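Long-range contacts in rhamnose ABC transporter, periplasmic rhamnose-binding protein (Kribbella flavida, PDB 4KVF), which is thought to bind carbohydrate, probably rhamnose, as the periplasmic binding component of an ABC transporter: residues Pro281-Tyr286 with Ala310-Glu315; Lys62-Glu67 with Leu287-Gly292. All blocks are in the same frame, centred on the assembly; numbering follows the deposited sequence.

In the fold
Along the chain the pieces come in the order 62-67, 281-286, 287-292 and 310-315, so the two contacts interleave. Their centres lie about 8 Å apart on the same side of the chain's centre, and they share helix 281-296: interaction 1 uses its first turns, against the loop between strands 307-309 and 315-317, and interaction 2 the following turn, against helix 52-67. The two also touch directly, with Ala310 packing on Tyr290 and Leu287. Side chains of both helices reach strand 41-45 of the six-stranded parallel sheet. Sequence-distant parts are thereby joined in one lobe of the bilobal periplasmic-binding-protein fold.

Interaction 1: Pro281-Tyr286 with Ala310-Glu315; sequences PADIGY and AGKLGE
The hydroxyl of Tyr286 meets groups from two parts of the chain. From the loop, Lys312 N donates to Tyr286 OH over 3.0 Å with an almost straight N-H...O angle of 174°; from helix 52-67, Glu67 OE1 makes a weak hydrogen bond with the same oxygen. The Tyr286 CB is directed toward the loop, and with CG anti to the backbone N (chi1 -176°) the ring carries on to place the hydroxyl at Lys312 N. Lys312, extended beyond CG, then runs obliquely across one face of that ring. Its CE stands 3.9 Å from the Tyr286 ring centroid and just 10° off the normal, a clear CH-pi contact, whereas Lys312 NZ lies 4.6 Å from the same centroid and makes an off-centre cation-pi contact. Beyond the ring the ammonium approaches Asp283, but the distance of 3.8 Å from Lys312 NZ to Asp283 OD1 marks a long salt bridge, with Lys312 CE nearer to that oxygen than the ammonium, so any attraction is probably modest. At the ring edge, Ala310 O sits in the ring plane, 3.4 Å from Tyr286 CE1, while it also accepts the backbone N-H of Leu313. Leu313 CD1 approaches Tyr286 CD1 obliquely at 3.7 Å, and its other methyl, CD2, lies against the Asp283 carboxylate. Gly311 passes close to the hydroxyl at positive phi; a beta-carbon there would fall 2.2 Å from Tyr286 OH, so the position of the hydroxyl would probably not tolerate a side chain. The short 3-10 segment 312-313 thus presents a backbone N-H and two side chains to one aromatic residue. In the type I periplasmic-binding-protein fold, this joins the loop between two short strands to the start of the helix that follows strand 276-278 and packs in the lobe of the six-stranded parallel sheet.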
loop_
_atom_site.group_PDB
_atom_site.type_symbol
_atom_site.label_atom_id
_atom_site.label_comp_id
_atom_site.label_asym_id
_atom_site.label_seq_id
_atom_site.Cartn_x
_atom_site.Cartn_y
_atom_site.Cartn_z
ATOM N N PRO A 281 -3.876 5.600 -2.319
ATOM C CA PRO A 281 -3.214 6.119 -1.119
ATOM C C PRO A 281 -4.096 7.102 -0.384
ATOM O O PRO A 281 -3.987 7.209 0.833
ATOM C CB PRO A 281 -1.984 6.854 -1.679
ATOM C CG PRO A 281 -1.783 6.277 -3.036
ATOM C CD PRO A 281 -3.157 5.976 -3.546
ATOM N N ALA A 282 -4.945 7.823 -1.112
ATOM C CA ALA A 282 -5.851 8.769 -0.468
ATOM C C ALA A 282 -6.751 8.063 0.542
ATOM O O ALA A 282 -7.071 8.611 1.601
ATOM C CB ALA A 282 -6.681 9.534 -1.506
ATOM N N ASP A 283 -7.152 6.836 0.230
ATOM C CA ASP A 283 -8.013 6.092 1.146
ATOM C C ASP A 283 -7.273 5.685 2.409
ATOM O O ASP A 283 -7.888 5.496 3.459
ATOM C CB ASP A 283 -8.605 4.840 0.480
ATOM C CG ASP A 283 -9.614 5.169 -0.603
ATOM O OD1 ASP A 283 -10.171 6.290 -0.599
ATOM O OD2 ASP A 283 -9.869 4.290 -1.459
ATOM N N ILE A 284 -5.956 5.514 2.307
ATOM C CA ILE A 284 -5.165 5.181 3.490
ATOM C C ILE A 284 -5.227 6.333 4.504
ATOM O O ILE A 284 -5.501 6.128 5.689
ATOM C CB ILE A 284 -3.689 4.904 3.124
ATOM C CG1 ILE A 284 -3.592 3.783 2.085
ATOM C CG2 ILE A 284 -2.890 4.520 4.373
ATOM C CD1 ILE A 284 -2.173 3.579 1.577
ATOM N N GLY A 285 -4.994 7.547 4.026
ATOM C CA GLY A 285 -5.022 8.712 4.890
ATOM C C GLY A 285 -6.418 8.988 5.410
ATOM O O GLY A 285 -6.610 9.382 6.561
ATOM N N TYR A 286 -7.403 8.792 4.537
ATOM C CA TYR A 286 -8.813 8.978 4.895
ATOM C C TYR A 286 -9.216 7.984 5.987
ATOM O O TYR A 286 -9.794 8.361 7.010
ATOM C CB TYR A 286 -9.671 8.826 3.629
ATOM C CG TYR A 286 -11.148 9.078 3.789
ATOM C CD1 TYR A 286 -11.976 8.114 4.355
ATOM C CD2 TYR A 286 -11.722 10.253 3.332
ATOM C CE1 TYR A 286 -13.341 8.334 4.483
ATOM C CE2 TYR A 286 -13.084 10.483 3.466
ATOM C CZ TYR A 286 -13.884 9.513 4.037
ATOM O OH TYR A 286 -15.243 9.733 4.167
ATOM N N ALA A 310 -16.192 4.390 8.810
ATOM C CA ALA A 310 -15.166 5.265 8.250
ATOM C C ALA A 310 -15.665 6.009 7.025
ATOM O O ALA A 310 -15.101 5.880 5.945
ATOM C CB ALA A 310 -13.906 4.464 7.910
ATOM N N GLY A 311 -16.723 6.795 7.200
ATOM C CA GLY A 311 -17.250 7.616 6.125
ATOM C C GLY A 311 -17.559 6.837 4.859
ATOM O O GLY A 311 -18.207 5.787 4.902
ATOM N N LYS A 312 -17.062 7.347 3.736
ATOM C CA LYS A 312 -17.336 6.804 2.405
ATOM C C LYS A 312 -16.801 5.386 2.253
ATOM O O LYS A 312 -17.195 4.673 1.331
ATOM C CB LYS A 312 -16.697 7.693 1.325
ATOM C CG LYS A 312 -15.179 7.518 1.208
ATOM C CD LYS A 312 -14.561 8.567 0.275
ATOM C CE LYS A 312 -13.049 8.368 0.186
ATOM N NZ LYS A 312 -12.422 9.394 -0.695
ATOM N N LEU A 313 -15.886 4.986 3.131
ATOM C CA LEU A 313 -15.259 3.665 3.021
ATOM C C LEU A 313 -16.087 2.543 3.666
ATOM O O LEU A 313 -15.763 1.367 3.505
ATOM C CB LEU A 313 -13.857 3.666 3.627
ATOM C CG LEU A 313 -12.882 4.630 2.963
ATOM C CD1 LEU A 313 -11.529 4.511 3.662
ATOM C CD2 LEU A 313 -12.761 4.319 1.482
ATOM N N GLY A 314 -17.138 2.912 4.392
ATOM C CA GLY A 314 -18.024 1.936 5.010
ATOM C C GLY A 314 -17.533 1.476 6.371
ATOM O O GLY A 314 -16.817 2.192 7.069
ATOM N N GLU A 315 -17.911 0.263 6.751
ATOM C CA GLU A 315 -17.614 -0.265 8.083
ATOM C C GLU A 315 -16.336 -1.099 8.110
ATOM O O GLU A 315 -16.048 -1.877 7.190
ATOM C CB GLU A 315 -18.788 -1.116 8.597
ATOM C CG GLU A 315 -18.673 -1.513 10.074
ATOM C CD GLU A 315 -19.863 -2.346 10.548
ATOM O OE1 GLU A 315 -20.236 -3.318 9.846
ATOM O OE2 GLU A 315 -20.436 -2.015 11.607
#

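Interaction 2: Lys62-Glu67 with Leu287-Gly292; sequences KVAVGE and LAAYAG
Ala64 and Ala289 meet methyl to methyl, Ala64 CB to Ala289 CB at 3.6 Å, in a helix-helix contact of the alpha/beta lobe of this periplasmic binding protein. The small side chains let the axes of the two segments approach to 8.2 Å at an angle of 39° between their N-to-C directions, and the alpha carbons of Ala64 and Ala289 come within 6.1 Å. The tight part is apolar and lies toward the parallel sheet: Val65 CG2 rests 3.9 Å from Ala289 CB, and beyond them Val65 packs on Ile42 and Ala289 on Tyr44, both of strand 41-45. Tyr290 closes the other flank, its CE2 3.7 Å from Ala64 CB, with its ring also meeting that of Tyr286.

On the solvent side the packing gives way to a polar link. Glu67, an exposed residue, carries its CG anti to the carbonyl carbon (chi1 -71°) and continues extended, crossing Tyr290 at about a right angle. A phenylalanine in place of Tyr290 would keep the ring against Ala64 but would probably cost Glu67 OE1 the Tyr290 hydroxyl, leaving its weak bond with Tyr286 OH and a carboxylate freer to turn. The Tyr290 donor, OH, stands 2.7 Å from Glu67 OE1, which lies in the ring plane and is met on its anti side, 21° out of the carboxylate plane.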
loop_
_atom_site.group_PDB
_atom_site.type_symbol
_atom_site.label_atom_id
_atom_site.label_comp_id
_atom_site.label_asym_id
_atom_site.label_seq_id
_atom_site.Cartn_x
_atom_site.Cartn_y
_atom_site.Cartn_z
ATOM N N LYS A 62 -6.690 14.849 4.921
ATOM C CA LYS A 62 -7.217 16.206 4.990
ATOM C C LYS A 62 -8.719 16.237 4.691
ATOM O O LYS A 62 -9.477 16.988 5.319
ATOM C CB LYS A 62 -6.453 17.121 4.033
ATOM C CG LYS A 62 -6.801 18.591 4.127
ATOM C CD LYS A 62 -5.702 19.410 3.451
ATOM C CE LYS A 62 -6.209 20.716 2.881
ATOM N NZ LYS A 62 -6.776 21.616 3.910
ATOM N N VAL A 63 -9.154 15.419 3.741
ATOM C CA VAL A 63 -10.574 15.368 3.399
ATOM C C VAL A 63 -11.402 14.811 4.558
ATOM O O VAL A 63 -12.440 15.393 4.931
ATOM C CB VAL A 63 -10.841 14.516 2.133
ATOM C CG1 VAL A 63 -12.331 14.244 1.981
ATOM C CG2 VAL A 63 -10.313 15.223 0.903
ATOM N N ALA A 64 -10.952 13.681 5.107
ATOM C CA ALA A 64 -11.640 13.026 6.220
ATOM C C ALA A 64 -11.709 13.936 7.445
ATOM O O ALA A 64 -12.738 14.030 8.113
ATOM C CB ALA A 64 -10.935 11.722 6.581
ATOM N N VAL A 65 -10.605 14.608 7.739
ATOM C CA VAL A 65 -10.557 15.511 8.887
ATOM C C VAL A 65 -11.569 16.646 8.724
ATOM O O VAL A 65 -12.277 17.012 9.670
ATOM C CB VAL A 65 -9.108 16.023 9.142
ATOM C CG1 VAL A 65 -9.102 17.123 10.184
ATOM C CG2 VAL A 65 -8.246 14.867 9.608
ATOM N N GLY A 66 -11.681 17.174 7.509
ATOM C CA GLY A 66 -12.662 18.211 7.238
ATOM C C GLY A 66 -14.076 17.687 7.412
ATOM O O GLY A 66 -14.967 18.401 7.869
ATOM N N GLU A 67 -14.294 16.433 7.039
ATOM C CA GLU A 67 -15.618 15.835 7.165
ATOM C C GLU A 67 -16.096 15.744 8.616
ATOM O O GLU A 67 -17.276 15.975 8.903
ATOM C CB GLU A 67 -15.658 14.458 6.493
ATOM C CG GLU A 67 -15.589 14.531 4.978
ATOM C CD GLU A 67 -15.658 13.167 4.327
ATOM O OE1 GLU A 67 -15.504 12.160 5.048
ATOM O OE2 GLU A 67 -15.876 13.106 3.097
ATOM N N LEU A 287 -8.899 6.709 5.785
ATOM C CA LEU A 287 -9.217 5.708 6.782
ATOM C C LEU A 287 -8.495 5.986 8.096
ATOM O O LEU A 287 -9.075 5.827 9.162
ATOM C CB LEU A 287 -8.887 4.302 6.261
ATOM C CG LEU A 287 -9.101 3.139 7.236
ATOM C CD1 LEU A 287 -10.510 3.150 7.831
ATOM C CD2 LEU A 287 -8.829 1.805 6.536
ATOM N N ALA A 288 -7.236 6.412 8.019
ATOM C CA ALA A 288 -6.469 6.690 9.233
ATOM C C ALA A 288 -7.135 7.769 10.099
ATOM O O ALA A 288 -7.178 7.644 11.325
ATOM C CB ALA A 288 -5.031 7.086 8.889
ATOM N N ALA A 289 -7.671 8.811 9.464
ATOM C CA ALA A 289 -8.354 9.870 10.207
ATOM C C ALA A 289 -9.587 9.345 10.945
ATOM O O ALA A 289 -9.818 9.663 12.113
ATOM C CB ALA A 289 -8.733 11.013 9.285
ATOM N N TYR A 290 -10.390 8.523 10.279
ATOM C CA TYR A 290 -11.574 7.982 10.939
ATOM C C TYR A 290 -11.222 7.017 12.067
ATOM O O TYR A 290 -11.884 6.998 13.097
ATOM C CB TYR A 290 -12.541 7.337 9.925
ATOM C CG TYR A 290 -13.468 8.348 9.282
ATOM C CD1 TYR A 290 -14.661 8.715 9.900
ATOM C CD2 TYR A 290 -13.153 8.944 8.066
ATOM C CE1 TYR A 290 -15.511 9.652 9.325
ATOM C CE2 TYR A 290 -13.999 9.889 7.490
ATOM C CZ TYR A 290 -15.177 10.233 8.121
ATOM O OH TYR A 290 -16.014 11.168 7.548
ATOM N N ALA A 291 -10.182 6.211 11.871
ATOM C CA ALA A 291 -9.761 5.277 12.904
ATOM C C ALA A 291 -9.278 6.049 14.136
ATOM O O ALA A 291 -9.635 5.733 15.279
ATOM C CB ALA A 291 -8.635 4.388 12.371
ATOM N N GLY A 292 -8.472 7.069 13.880
ATOM C CA GLY A 292 -7.929 7.900 14.944
ATOM C C GLY A 292 -9.050 8.599 15.698
ATOM O O GLY A 292 -9.056 8.660 16.929
#